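Side-chain contacts in acidocalcisomal pyrophosphatase (Trypanosoma brucei brucei, PDB 5C5V), which probably hydrolyses inorganic pyrophosphate to phosphate with the help of bound magnesium ions: residues P107-L112 with A164-A169; L112-D117 with E123-P128; P128-P133 with N332-N337; T170-S173 with I177-D180. All coordinates share one frame; numbering follows the deposited sequence.

Contact 1 (P107-L112 with A164-A169); sequences PSYRVL and AKFEIA. With MG (magnesium ion), chain F; 2PN (imidodiphosphoric acid), chain C.
The ring of Phe166 lies against that of Tyr109, and this one pair carries the direct contact, while its neighbours Lys165 and Glu167 serve the active site. Lys165 comes first, at the centre of an inverse gamma turn that a weak bond from Phe166 N to Ala164 O closes. Its side chain bends once, at chi2 (-73°), and then runs straight, which brings NZ to 3.0 Å from the bridging N1 of imidodiphosphoric acid. The same NZ makes a salt bridge of 2.8 Å with Glu167 OE2, using the anti lone pair of that oxygen. Next along, Phe166 puts CE2 3.6 Å from Tyr109 CD2. The two side chains cross at about a right angle, yet the ring planes are only 54° apart, an oblique pairing that is neither stack nor edge-to-face. The hydroxyl of Tyr109 reaches further, to Glu100. Glu167 extends beyond CG and binds the magnesium ion through OE2 at 2.2 Å. Its OE1 accepts a weak bond of 2.8 Å from water 1, itself a ligand of the metal. Past it, Ile168 N is tied to Glu157. The magnesium ion has six ligands: Glu167 OE2, three waters, and O1 and O4 from the two phosphorus centres of the substrate analogue. Metal chelated by both halves of a diphosphate, with a lysine beside the bridge, marks the active site of a PPase-family enzyme.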
loop_
_atom_site.group_PDB
_atom_site.type_symbol
_atom_site.label_atom_id
_atom_site.label_comp_id
_atom_site.label_asym_id
_atom_site.label_seq_id
_atom_site.Cartn_x
_atom_site.Cartn_y
_atom_site.Cartn_z
ATOM N N PRO A 107 -18.676 30.885 18.547
ATOM C CA PRO A 107 -19.653 30.039 19.243
ATOM C C PRO A 107 -20.898 29.720 18.424
ATOM O O PRO A 107 -21.664 28.832 18.817
ATOM C CB PRO A 107 -20.028 30.881 20.469
ATOM C CG PRO A 107 -18.898 31.849 20.641
ATOM C CD PRO A 107 -18.435 32.155 19.251
ATOM N N SER A 108 -21.108 30.423 17.317
ATOM C CA SER A 108 -22.339 30.255 16.548
ATOM C C SER A 108 -22.230 29.108 15.549
ATOM O O SER A 108 -23.236 28.599 15.057
ATOM C CB SER A 108 -22.705 31.549 15.817
ATOM O OG SER A 108 -21.736 31.863 14.831
ATOM N N TYR A 109 -21.002 28.705 15.257
ATOM C CA TYR A 109 -20.758 27.682 14.255
ATOM C C TYR A 109 -21.422 26.348 14.588
ATOM O O TYR A 109 -21.316 25.851 15.705
ATOM C CB TYR A 109 -19.258 27.490 14.089
ATOM C CG TYR A 109 -18.870 26.539 12.987
ATOM C CD1 TYR A 109 -19.022 26.893 11.653
ATOM C CD2 TYR A 109 -18.326 25.297 13.283
ATOM C CE1 TYR A 109 -18.650 26.028 10.637
ATOM C CE2 TYR A 109 -17.942 24.420 12.274
ATOM C CZ TYR A 109 -18.111 24.788 10.955
ATOM O OH TYR A 109 -17.738 23.915 9.955
ATOM N N ARG A 110 -22.110 25.777 13.604
ATOM C CA ARG A 110 -22.753 24.474 13.740
ATOM C C ARG A 110 -22.571 23.663 12.464
ATOM O O ARG A 110 -22.535 24.214 11.358
ATOM C CB ARG A 110 -24.255 24.620 14.053
ATOM C CG ARG A 110 -24.586 25.166 15.439
ATOM C CD ARG A 110 -24.183 24.195 16.530
ATOM N NE ARG A 110 -24.568 24.670 17.860
ATOM C CZ ARG A 110 -23.963 25.664 18.501
ATOM N NH1 ARG A 110 -22.936 26.291 17.937
ATOM N NH2 ARG A 110 -24.382 26.030 19.702
ATOM N N VAL A 111 -22.422 22.352 12.619
ATOM C CA VAL A 111 -22.476 21.451 11.481
ATOM C C VAL A 111 -23.735 20.602 11.582
ATOM O O VAL A 111 -23.870 19.780 12.486
ATOM C CB VAL A 111 -21.250 20.535 11.397
ATOM C CG1 VAL A 111 -21.345 19.689 10.146
ATOM C CG2 VAL A 111 -19.955 21.358 11.409
ATOM N N LEU A 112 -24.655 20.817 10.648
ATOM C CA LEU A 112 -25.945 20.148 10.659
ATOM C C LEU A 112 -25.977 18.989 9.681
ATOM O O LEU A 112 -25.325 19.040 8.637
ATOM C CB LEU A 112 -27.074 21.136 10.323
ATOM C CG LEU A 112 -27.430 22.165 11.395
ATOM C CD1 LEU A 112 -26.232 23.048 11.675
ATOM C CD2 LEU A 112 -28.658 23.000 10.995
ATOM N N ALA A 164 -8.936 22.625 17.058
ATOM C CA ALA A 164 -10.270 23.135 17.420
ATOM C C ALA A 164 -11.092 21.960 17.924
ATOM O O ALA A 164 -11.247 20.972 17.215
ATOM C CB ALA A 164 -10.954 23.810 16.244
ATOM N N LYS A 165 -11.566 22.043 19.163
ATOM C CA LYS A 165 -12.230 20.910 19.794
ATOM C C LYS A 165 -13.732 20.871 19.480
ATOM O O LYS A 165 -14.565 21.242 20.303
ATOM C CB LYS A 165 -11.997 20.937 21.303
ATOM C CG LYS A 165 -11.760 19.568 21.929
ATOM C CD LYS A 165 -13.018 18.729 22.001
ATOM C CE LYS A 165 -12.766 17.374 22.658
ATOM N NZ LYS A 165 -13.999 16.510 22.693
ATOM N N PHE A 166 -14.059 20.422 18.275
ATOM C CA PHE A 166 -15.439 20.220 17.900
ATOM C C PHE A 166 -15.969 18.960 18.582
ATOM O O PHE A 166 -15.195 18.063 18.913
ATOM C CB PHE A 166 -15.573 20.120 16.391
ATOM C CG PHE A 166 -15.187 21.375 15.672
ATOM C CD1 PHE A 166 -14.027 21.431 14.913
ATOM C CD2 PHE A 166 -15.973 22.506 15.767
ATOM C CE1 PHE A 166 -13.675 22.587 14.252
ATOM C CE2 PHE A 166 -15.633 23.665 15.103
ATOM C CZ PHE A 166 -14.475 23.714 14.350
ATOM N N GLU A 167 -17.282 18.935 18.806
ATOM C CA GLU A 167 -17.989 17.889 19.532
ATOM C C GLU A 167 -19.421 17.809 19.008
ATOM O O GLU A 167 -20.023 18.828 18.672
ATOM C CB GLU A 167 -18.053 18.181 21.035
ATOM C CG GLU A 167 -16.823 17.832 21.845
ATOM C CD GLU A 167 -17.021 18.067 23.349
ATOM O OE1 GLU A 167 -18.145 18.459 23.759
ATOM O OE2 GLU A 167 -16.044 17.863 24.123
ATOM N N ILE A 168 -19.975 16.608 18.960
ATOM C CA ILE A 168 -21.406 16.460 18.793
ATOM C C ILE A 168 -22.090 17.126 19.983
ATOM O O ILE A 168 -21.742 16.833 21.125
ATOM C CB ILE A 168 -21.816 14.984 18.710
ATOM C CG1 ILE A 168 -21.215 14.344 17.450
ATOM C CG2 ILE A 168 -23.316 14.862 18.754
ATOM C CD1 ILE A 168 -21.525 12.871 17.303
ATOM N N ALA A 169 -22.997 18.065 19.723
ATOM C CA ALA A 169 -23.695 18.753 20.806
ATOM C C ALA A 169 -24.833 17.871 21.335
ATOM O O ALA A 169 -25.960 17.882 20.816
ATOM C CB ALA A 169 -24.223 20.100 20.345
HETATM MG MG MG F . -15.756 16.908 26.105
HETATM P P1 2PN C . -12.626 15.813 26.397
HETATM O O1 2PN C . -13.651 16.970 26.512
HETATM O O2 2PN C . -12.717 14.952 27.686
HETATM O O3 2PN C . -11.212 16.409 26.149
HETATM N N1 2PN C . -12.981 14.918 25.076
HETATM P P2 2PN C . -14.285 13.936 24.937
HETATM O O4 2PN C . -15.608 14.721 25.258
HETATM O O5 2PN C . -14.114 12.826 25.956
HETATM O O6 2PN C . -14.358 13.391 23.579
HETATM O O HOH W 1 -17.976 16.877 26.084
HETATM O O HOH W 2 -15.885 16.354 28.138
HETATM O O HOH W 3 -15.906 18.639 27.182
#

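Contact 2 (L112-D117 with E123-P128); sequences LYFFRD and ERQVSP
Three aromatic rings of 112-117 each carry a neighbour from 123-128 on one face. Pro128 CB sits over the centre of the Tyr113 ring, a CH-pi contact of 3.8 Å from CB to the ring centroid. Val126 CG1 lies over Phe115, closest to its CG at 3.6 Å and displaced toward the rim. Over Phe114 it is Gln125 CG, again near the rim, while Gln125 CB approaches Phe114 CE1 to 3.7 Å. Arg124, with CG between its backbone N and carbonyl carbon (chi1 69°) and an extended chain to NE, runs alongside Phe115, pointing the same way; its guanidinium is turned 80° from the ring, and Val126 CG1 lies over one guanidinium face. At the edge of the Arg116 guanidinium, NH2 meets Glu123 OE2 at 3.2 Å, on the anti side and 32° out of the carboxylate plane.

Between the two layers of side chains, the backbones pair as an antiparallel hairpin. Phe115 and Arg124 exchange both backbone bonds, and Val126 N donates to Tyr113 O at 2.9 Å. Water 4 accepts from Tyr113 N and Gln125 NE2 and donates to Val126 O, joining the strands beside Gln125. Farther out, Tyr113 OH is bonded to Gly236 O.

Tyr113, Phe115, Val126 and Pro128 make a buried apolar group, bordered on the same face by charged Arg124. The Arg116–Glu123 bridge lies on the other face, where its tilted approach suggests modest strength; Arg116 probably shares its charge between two carboxylates, Glu145 of the second subunit being the stronger partner.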
loop_
_atom_site.group_PDB
_atom_site.type_symbol
_atom_site.label_atom_id
_atom_site.label_comp_id
_atom_site.label_asym_id
_atom_site.label_seq_id
_atom_site.Cartn_x
_atom_site.Cartn_y
_atom_site.Cartn_z
ATOM N N LEU A 112 -24.655 20.817 10.648
ATOM C CA LEU A 112 -25.945 20.148 10.659
ATOM C C LEU A 112 -25.977 18.989 9.681
ATOM O O LEU A 112 -25.325 19.040 8.637
ATOM C CB LEU A 112 -27.074 21.136 10.323
ATOM C CG LEU A 112 -27.430 22.165 11.395
ATOM C CD1 LEU A 112 -26.232 23.048 11.675
ATOM C CD2 LEU A 112 -28.658 23.000 10.995
ATOM N N TYR A 113 -26.750 17.959 10.030
ATOM C CA TYR A 113 -26.895 16.767 9.212
ATOM C C TYR A 113 -28.321 16.586 8.712
ATOM O O TYR A 113 -29.289 16.859 9.426
ATOM C CB TYR A 113 -26.465 15.530 9.991
ATOM C CG TYR A 113 -24.976 15.487 10.282
ATOM C CD1 TYR A 113 -24.127 14.639 9.578
ATOM C CD2 TYR A 113 -24.427 16.302 11.261
ATOM C CE1 TYR A 113 -22.752 14.604 9.850
ATOM C CE2 TYR A 113 -23.085 16.282 11.535
ATOM C CZ TYR A 113 -22.249 15.433 10.831
ATOM O OH TYR A 113 -20.920 15.432 11.134
ATOM N N PHE A 114 -28.441 16.125 7.474
ATOM C CA PHE A 114 -29.728 15.844 6.878
ATOM C C PHE A 114 -29.740 14.500 6.179
ATOM O O PHE A 114 -28.695 13.936 5.869
ATOM C CB PHE A 114 -30.099 16.931 5.878
ATOM C CG PHE A 114 -30.186 18.299 6.475
ATOM C CD1 PHE A 114 -31.420 18.852 6.787
ATOM C CD2 PHE A 114 -29.034 19.039 6.721
ATOM C CE1 PHE A 114 -31.508 20.112 7.334
ATOM C CE2 PHE A 114 -29.118 20.304 7.269
ATOM C CZ PHE A 114 -30.362 20.841 7.579
ATOM N N PHE A 115 -30.939 14.000 5.925
ATOM C CA PHE A 115 -31.136 12.891 5.011
ATOM C C PHE A 115 -31.833 13.431 3.787
ATOM O O PHE A 115 -32.793 14.187 3.894
ATOM C CB PHE A 115 -31.976 11.768 5.625
ATOM C CG PHE A 115 -31.201 10.846 6.509
ATOM C CD1 PHE A 115 -29.885 11.118 6.824
ATOM C CD2 PHE A 115 -31.779 9.697 7.010
ATOM C CE1 PHE A 115 -29.173 10.265 7.631
ATOM C CE2 PHE A 115 -31.061 8.845 7.821
ATOM C CZ PHE A 115 -29.760 9.128 8.131
ATOM N N ARG A 116 -31.323 13.057 2.621
ATOM C CA ARG A 116 -32.050 13.259 1.385
ATOM C C ARG A 116 -32.444 11.885 0.890
ATOM O O ARG A 116 -31.585 11.096 0.511
ATOM C CB ARG A 116 -31.196 13.955 0.340
ATOM C CG ARG A 116 -31.896 14.222 -0.994
ATOM C CD ARG A 116 -30.853 14.857 -1.870
ATOM N NE ARG A 116 -30.477 16.155 -1.333
ATOM C CZ ARG A 116 -29.337 16.763 -1.628
ATOM N NH1 ARG A 116 -28.457 16.148 -2.412
ATOM N NH2 ARG A 116 -29.046 17.949 -1.089
ATOM N N ASP A 117 -33.730 11.578 0.939
ATOM C CA ASP A 117 -34.230 10.340 0.367
ATOM C C ASP A 117 -34.028 10.416 -1.155
ATOM O O ASP A 117 -34.587 11.295 -1.813
ATOM C CB ASP A 117 -35.698 10.144 0.747
ATOM C CG ASP A 117 -36.227 8.780 0.372
ATOM O OD1 ASP A 117 -36.865 8.156 1.238
ATOM O OD2 ASP A 117 -36.035 8.331 -0.775
ATOM N N GLU A 123 -35.906 16.112 1.912
ATOM C CA GLU A 123 -34.871 16.319 2.922
ATOM C C GLU A 123 -35.436 16.462 4.326
ATOM O O GLU A 123 -36.428 17.151 4.527
ATOM C CB GLU A 123 -34.056 17.575 2.606
ATOM C CG GLU A 123 -32.670 17.365 2.036
ATOM C CD GLU A 123 -31.888 18.674 2.003
ATOM O OE1 GLU A 123 -32.455 19.705 2.444
ATOM O OE2 GLU A 123 -30.713 18.679 1.560
ATOM N N ARG A 124 -34.783 15.842 5.302
ATOM C CA ARG A 124 -35.146 16.055 6.698
ATOM C C ARG A 124 -33.869 16.155 7.522
ATOM O O ARG A 124 -32.862 15.522 7.196
ATOM C CB ARG A 124 -36.051 14.935 7.232
ATOM C CG ARG A 124 -35.378 13.584 7.394
ATOM C CD ARG A 124 -36.401 12.493 7.737
ATOM N NE ARG A 124 -35.777 11.182 7.929
ATOM C CZ ARG A 124 -35.371 10.691 9.102
ATOM N NH1 ARG A 124 -35.533 11.391 10.219
ATOM N NH2 ARG A 124 -34.808 9.489 9.156
ATOM N N GLN A 125 -33.893 16.977 8.567
ATOM C CA GLN A 125 -32.735 17.061 9.436
ATOM C C GLN A 125 -32.712 15.821 10.315
ATOM O O GLN A 125 -33.772 15.318 10.719
ATOM C CB GLN A 125 -32.752 18.338 10.276
ATOM C CG GLN A 125 -31.497 18.521 11.085
ATOM C CD GLN A 125 -31.413 19.864 11.767
ATOM O OE1 GLN A 125 -32.283 20.712 11.605
ATOM N NE2 GLN A 125 -30.366 20.058 12.549
ATOM N N VAL A 126 -31.501 15.325 10.582
ATOM C CA VAL A 126 -31.302 14.151 11.419
ATOM C C VAL A 126 -30.193 14.403 12.431
ATOM O O VAL A 126 -29.490 15.421 12.372
ATOM C CB VAL A 126 -30.926 12.902 10.595
ATOM C CG1 VAL A 126 -31.986 12.615 9.535
ATOM C CG2 VAL A 126 -29.560 13.073 9.940
ATOM N N SER A 127 -30.026 13.466 13.355
ATOM C CA SER A 127 -28.964 13.568 14.343
ATOM C C SER A 127 -27.790 12.680 13.962
ATOM O O SER A 127 -27.973 11.491 13.737
ATOM C CB SER A 127 -29.476 13.186 15.726
ATOM O OG SER A 127 -28.374 12.998 16.599
ATOM N N PRO A 128 -26.578 13.251 13.888
ATOM C CA PRO A 128 -25.413 12.411 13.589
ATOM C C PRO A 128 -25.239 11.338 14.658
ATOM O O PRO A 128 -24.779 10.243 14.386
ATOM C CB PRO A 128 -24.250 13.404 13.622
ATOM C CG PRO A 128 -24.712 14.476 14.525
ATOM C CD PRO A 128 -26.180 14.626 14.229
HETATM O O HOH W 4 -28.113 17.866 12.672
#

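Contact 3 (P128-P133 with N332-N337); sequences PWHDIP and NLLKVN
Leu334 and Leu333 of the C-terminal helix press on His130 and Trp129 of the short helical turn 128-131, without a single hydrogen bond across. Leu334 CD1 stands over the middle of the imidazole, 4.3 Å from the His130 ring centroid and almost exactly on the ring normal. The other methyl, CD2, comes in near the His130 CB and ring root, 3.7 Å from ND1. Leu333 uses CD2 alone, meeting Trp129 CH2 at 3.7 Å obliquely to the indole. Each leucine has CG anti to its backbone N (chi1 174° for Leu333), which throws both branched ends off the helix toward the turn.

One step out, the imidazole is held between two groups: the face opposite Leu334 CD1 is covered by Trp129 CB, and His130 CE1 in turn lies 3.3 Å above the indole plane of Trp129. The ring edges are then fixed by polar partners. His130 ND1 is bonded to Trp330 NE1 and NE2 to Gly340 O, while Trp129 NE1 reaches Thr204 O. The leucines' helix winds up in a wider pi-type turn, where Asn337 N bonds to Asn332 O at 2.9 Å.

Since an indole N-H can only donate and a carbonyl only accept, the imidazole is most consistent with a neutral ring protonated on NE2: Leu334 covers one face of a histidine whose rotation is set from both nitrogens, while Leu333 packs on the neighbouring indole.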
loop_
_atom_site.group_PDB
_atom_site.type_symbol
_atom_site.label_atom_id
_atom_site.label_comp_id
_atom_site.label_asym_id
_atom_site.label_seq_id
_atom_site.Cartn_x
_atom_site.Cartn_y
_atom_site.Cartn_z
ATOM N N PRO A 128 -26.578 13.251 13.888
ATOM C CA PRO A 128 -25.413 12.411 13.589
ATOM C C PRO A 128 -25.239 11.338 14.658
ATOM O O PRO A 128 -24.779 10.243 14.386
ATOM C CB PRO A 128 -24.250 13.404 13.622
ATOM C CG PRO A 128 -24.712 14.476 14.525
ATOM C CD PRO A 128 -26.180 14.626 14.229
ATOM N N TRP A 129 -25.630 11.665 15.879
ATOM C CA TRP A 129 -25.586 10.734 16.995
ATOM C C TRP A 129 -26.619 9.604 16.864
ATOM O O TRP A 129 -26.279 8.426 16.952
ATOM C CB TRP A 129 -25.811 11.515 18.287
ATOM C CG TRP A 129 -25.629 10.747 19.549
ATOM C CD1 TRP A 129 -25.038 9.527 19.699
ATOM C CD2 TRP A 129 -26.041 11.161 20.859
ATOM N NE1 TRP A 129 -25.049 9.154 21.025
ATOM C CE2 TRP A 129 -25.670 10.135 21.756
ATOM C CE3 TRP A 129 -26.691 12.294 21.358
ATOM C CZ2 TRP A 129 -25.934 10.210 23.125
ATOM C CZ3 TRP A 129 -26.955 12.364 22.709
ATOM C CH2 TRP A 129 -26.570 11.331 23.580
ATOM N N HIS A 130 -27.884 9.950 16.645
ATOM C CA HIS A 130 -28.921 8.925 16.697
ATOM C C HIS A 130 -29.202 8.272 15.359
ATOM O O HIS A 130 -29.574 7.114 15.315
ATOM C CB HIS A 130 -30.219 9.503 17.260
ATOM C CG HIS A 130 -30.035 10.196 18.573
ATOM N ND1 HIS A 130 -29.413 9.594 19.642
ATOM C CD2 HIS A 130 -30.376 11.441 18.979
ATOM C CE1 HIS A 130 -29.378 10.440 20.658
ATOM N NE2 HIS A 130 -29.949 11.567 20.280
ATOM N N ASP A 131 -29.032 9.002 14.268
ATOM C CA ASP A 131 -29.570 8.535 12.998
ATOM C C ASP A 131 -28.549 7.918 12.037
ATOM O O ASP A 131 -28.940 7.238 11.089
ATOM C CB ASP A 131 -30.303 9.683 12.325
ATOM C CG ASP A 131 -31.510 10.113 13.120
ATOM O OD1 ASP A 131 -32.358 9.246 13.405
ATOM O OD2 ASP A 131 -31.589 11.298 13.498
ATOM N N ILE A 132 -27.264 8.141 12.274
ATOM C CA ILE A 132 -26.234 7.441 11.512
ATOM C C ILE A 132 -26.009 6.059 12.105
ATOM O O ILE A 132 -25.743 5.940 13.298
ATOM C CB ILE A 132 -24.904 8.212 11.490
ATOM C CG1 ILE A 132 -25.089 9.563 10.798
ATOM C CG2 ILE A 132 -23.841 7.404 10.767
ATOM C CD1 ILE A 132 -23.853 10.439 10.843
ATOM N N PRO A 133 -26.148 5.003 11.283
ATOM C CA PRO A 133 -25.998 3.642 11.812
ATOM C C PRO A 133 -24.597 3.430 12.374
ATOM O O PRO A 133 -23.625 3.846 11.758
ATOM C CB PRO A 133 -26.244 2.741 10.588
ATOM C CG PRO A 133 -26.871 3.612 9.564
ATOM C CD PRO A 133 -26.376 5.007 9.827
ATOM N N ASN A 332 -31.137 2.151 25.474
ATOM C CA ASN A 332 -31.877 2.456 26.698
ATOM C C ASN A 332 -32.123 3.952 26.829
ATOM O O ASN A 332 -33.183 4.386 27.297
ATOM C CB ASN A 332 -31.144 1.933 27.939
ATOM C CG ASN A 332 -31.973 2.078 29.212
ATOM O OD1 ASN A 332 -31.745 2.984 30.016
ATOM N ND2 ASN A 332 -32.935 1.187 29.396
ATOM N N LEU A 333 -31.143 4.741 26.415
ATOM C CA LEU A 333 -31.263 6.181 26.517
ATOM C C LEU A 333 -32.344 6.725 25.582
ATOM O O LEU A 333 -33.252 7.444 26.015
ATOM C CB LEU A 333 -29.921 6.848 26.218
ATOM C CG LEU A 333 -29.945 8.373 26.142
ATOM C CD1 LEU A 333 -29.921 8.979 27.533
ATOM C CD2 LEU A 333 -28.789 8.896 25.306
ATOM N N LEU A 334 -32.242 6.373 24.300
ATOM C CA LEU A 334 -33.101 6.955 23.271
ATOM C C LEU A 334 -34.444 6.251 23.133
ATOM O O LEU A 334 -35.487 6.903 23.172
ATOM C CB LEU A 334 -32.388 6.968 21.907
ATOM C CG LEU A 334 -33.192 7.587 20.751
ATOM C CD1 LEU A 334 -33.539 9.044 20.999
ATOM C CD2 LEU A 334 -32.442 7.455 19.438
ATOM N N LYS A 335 -34.410 4.936 22.934
ATOM C CA LYS A 335 -35.625 4.157 22.688
ATOM C C LYS A 335 -36.476 4.026 23.945
ATOM O O LYS A 335 -37.653 4.359 23.943
ATOM C CB LYS A 335 -35.280 2.761 22.163
ATOM C CG LYS A 335 -34.244 2.741 21.060
ATOM C CD LYS A 335 -34.710 3.505 19.843
ATOM C CE LYS A 335 -33.791 3.251 18.659
ATOM N NZ LYS A 335 -34.214 4.032 17.458
ATOM N N VAL A 336 -35.872 3.539 25.023
ATOM C CA VAL A 336 -36.598 3.311 26.269
ATOM C C VAL A 336 -36.911 4.594 27.040
ATOM O O VAL A 336 -38.046 4.816 27.441
ATOM C CB VAL A 336 -35.816 2.363 27.196
ATOM C CG1 VAL A 336 -36.576 2.133 28.499
ATOM C CG2 VAL A 336 -35.554 1.047 26.492
ATOM N N ASN A 337 -35.927 5.462 27.233
ATOM C CA ASN A 337 -36.180 6.637 28.059
ATOM C C ASN A 337 -36.442 7.892 27.222
ATOM O O ASN A 337 -36.675 8.965 27.764
ATOM C CB ASN A 337 -35.016 6.871 29.030
ATOM C CG ASN A 337 -34.960 5.827 30.137
ATOM O OD1 ASN A 337 -35.860 5.731 30.954
ATOM N ND2 ASN A 337 -33.891 5.052 30.171
#

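Contact 4 (T170-S173 with I177-D180); sequences TGES and IKQD
Glu172 and Lys178 face each other across the connection of an antiparallel hairpin, strand 166-168 leading through this loop into strand 177-182 of a three-stranded sheet. The closer part of the contact is not between the charges. Glu172 OE2 rests against the aliphatic chain of Lys178, 3.6 Å from CD, and the two side chains cross at about a right angle. Glu172 gets there with an extended chain (chi2 175°), whereas Lys178 holds CG between its backbone N and carbonyl carbon (chi1 73°), the crowded position, before running out nearly straight as far as CE.

The strand end is the firm side. Lys178 is joined to Glu167 by a backbone hydrogen bond, Ile177 to Val111, and Asp180 to Lys165, while Asp180 OD2 makes a salt bridge with Arg187 NH1. Ile177 turns away from the loop and packs among Phe166, Ile168, Val111 and Tyr113. The loop end is looser: Gly171 and Ser173 are exposed and leave the crossing to Glu172 alone, so little surface is buried, 59 Å² in all.

The charges themselves meet only at long range at this surface. Arg110 is the stronger partner of the carboxylate, its NH2 forming a salt bridge with the same OE2, so the long approach of Lys178 probably adds a weaker electrostatic pull on that oxygen. Its ammonium NZ stops 4.0 Å from Glu172 OE2.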
loop_
_atom_site.group_PDB
_atom_site.type_symbol
_atom_site.label_atom_id
_atom_site.label_comp_id
_atom_site.label_asym_id
_atom_site.label_seq_id
_atom_site.Cartn_x
_atom_site.Cartn_y
_atom_site.Cartn_z
ATOM N N THR A 170 -24.531 17.113 22.381
ATOM C CA THR A 170 -25.474 16.151 22.928
ATOM C C THR A 170 -26.671 16.850 23.555
ATOM O O THR A 170 -27.705 16.238 23.804
ATOM C CB THR A 170 -24.789 15.258 23.973
ATOM O OG1 THR A 170 -24.203 16.087 24.988
ATOM C CG2 THR A 170 -23.678 14.451 23.315
ATOM N N GLY A 171 -26.530 18.144 23.803
ATOM C CA GLY A 171 -27.565 18.883 24.501
ATOM C C GLY A 171 -28.547 19.587 23.589
ATOM O O GLY A 171 -29.533 20.126 24.056
ATOM N N GLU A 172 -28.270 19.606 22.292
ATOM C CA GLU A 172 -29.122 20.332 21.356
ATOM C C GLU A 172 -29.895 19.402 20.435
ATOM O O GLU A 172 -29.407 18.331 20.076
ATOM C CB GLU A 172 -28.297 21.309 20.514
ATOM C CG GLU A 172 -27.494 22.304 21.344
ATOM C CD GLU A 172 -26.594 23.184 20.499
ATOM O OE1 GLU A 172 -26.778 23.239 19.261
ATOM O OE2 GLU A 172 -25.702 23.829 21.075
ATOM N N SER A 173 -31.103 19.821 20.063
ATOM C CA SER A 173 -31.927 19.070 19.115
ATOM C C SER A 173 -31.187 18.793 17.820
ATOM O O SER A 173 -30.601 19.705 17.238
ATOM C CB SER A 173 -33.219 19.832 18.788
ATOM O OG SER A 173 -33.998 20.039 19.946
ATOM N N ILE A 177 -22.878 19.289 15.235
ATOM C CA ILE A 177 -21.533 19.459 15.754
ATOM C C ILE A 177 -21.272 20.927 16.045
ATOM O O ILE A 177 -21.607 21.812 15.259
ATOM C CB ILE A 177 -20.496 18.917 14.796
ATOM C CG1 ILE A 177 -20.474 17.392 14.904
ATOM C CG2 ILE A 177 -19.132 19.481 15.138
ATOM C CD1 ILE A 177 -19.649 16.715 13.825
ATOM N N LYS A 178 -20.699 21.175 17.210
ATOM C CA LYS A 178 -20.301 22.517 17.592
ATOM C C LYS A 178 -18.897 22.508 18.190
ATOM O O LYS A 178 -18.315 21.442 18.447
ATOM C CB LYS A 178 -21.292 23.110 18.588
ATOM C CG LYS A 178 -21.194 22.512 19.971
ATOM C CD LYS A 178 -22.218 23.154 20.900
ATOM C CE LYS A 178 -21.946 22.829 22.359
ATOM N NZ LYS A 178 -22.378 23.947 23.252
ATOM N N GLN A 179 -18.344 23.697 18.392
ATOM C CA GLN A 179 -17.089 23.784 19.108
ATOM C C GLN A 179 -17.381 23.839 20.604
ATOM O O GLN A 179 -18.207 24.631 21.067
ATOM C CB GLN A 179 -16.272 24.997 18.656
ATOM C CG GLN A 179 -14.828 24.940 19.124
ATOM C CD GLN A 179 -13.926 25.930 18.411
ATOM O OE1 GLN A 179 -14.346 26.630 17.490
ATOM N NE2 GLN A 179 -12.676 26.000 18.850
ATOM N N ASP A 180 -16.719 22.969 21.354
ATOM C CA ASP A 180 -16.811 22.983 22.801
ATOM C C ASP A 180 -16.374 24.349 23.342
ATOM O O ASP A 180 -15.564 25.045 22.722
ATOM C CB ASP A 180 -15.957 21.855 23.381
ATOM C CG ASP A 180 -16.229 21.610 24.841
ATOM O OD1 ASP A 180 -17.271 22.081 25.354
ATOM O OD2 ASP A 180 -15.395 20.933 25.482
#

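How the contacts relate
Contacts 1 and 4 lie closest together, with centres about 6 Å apart, and are sewn by backbone: Glu167 N is 2.7 Å from Lys178 O, and Val111 N is 2.8 Å from Ile177 O, both probable hydrogen bonds. Contact 2 continues strand 110-117 away from the ligand and reaches contact 4 where Tyr113 OH packs on Ile177 CD1. It passes directly into contact 3 through shared Pro128, and both touch the second subunit. Contact 3 closes on the loop of contact 4, Trp129 CZ3 lying 3.8 Å from Thr170 CB. Contact 1 alone binds metal and imidodiphosphoric acid itself; the side chain of Trp129 stays about 10 Å from a magnesium ion.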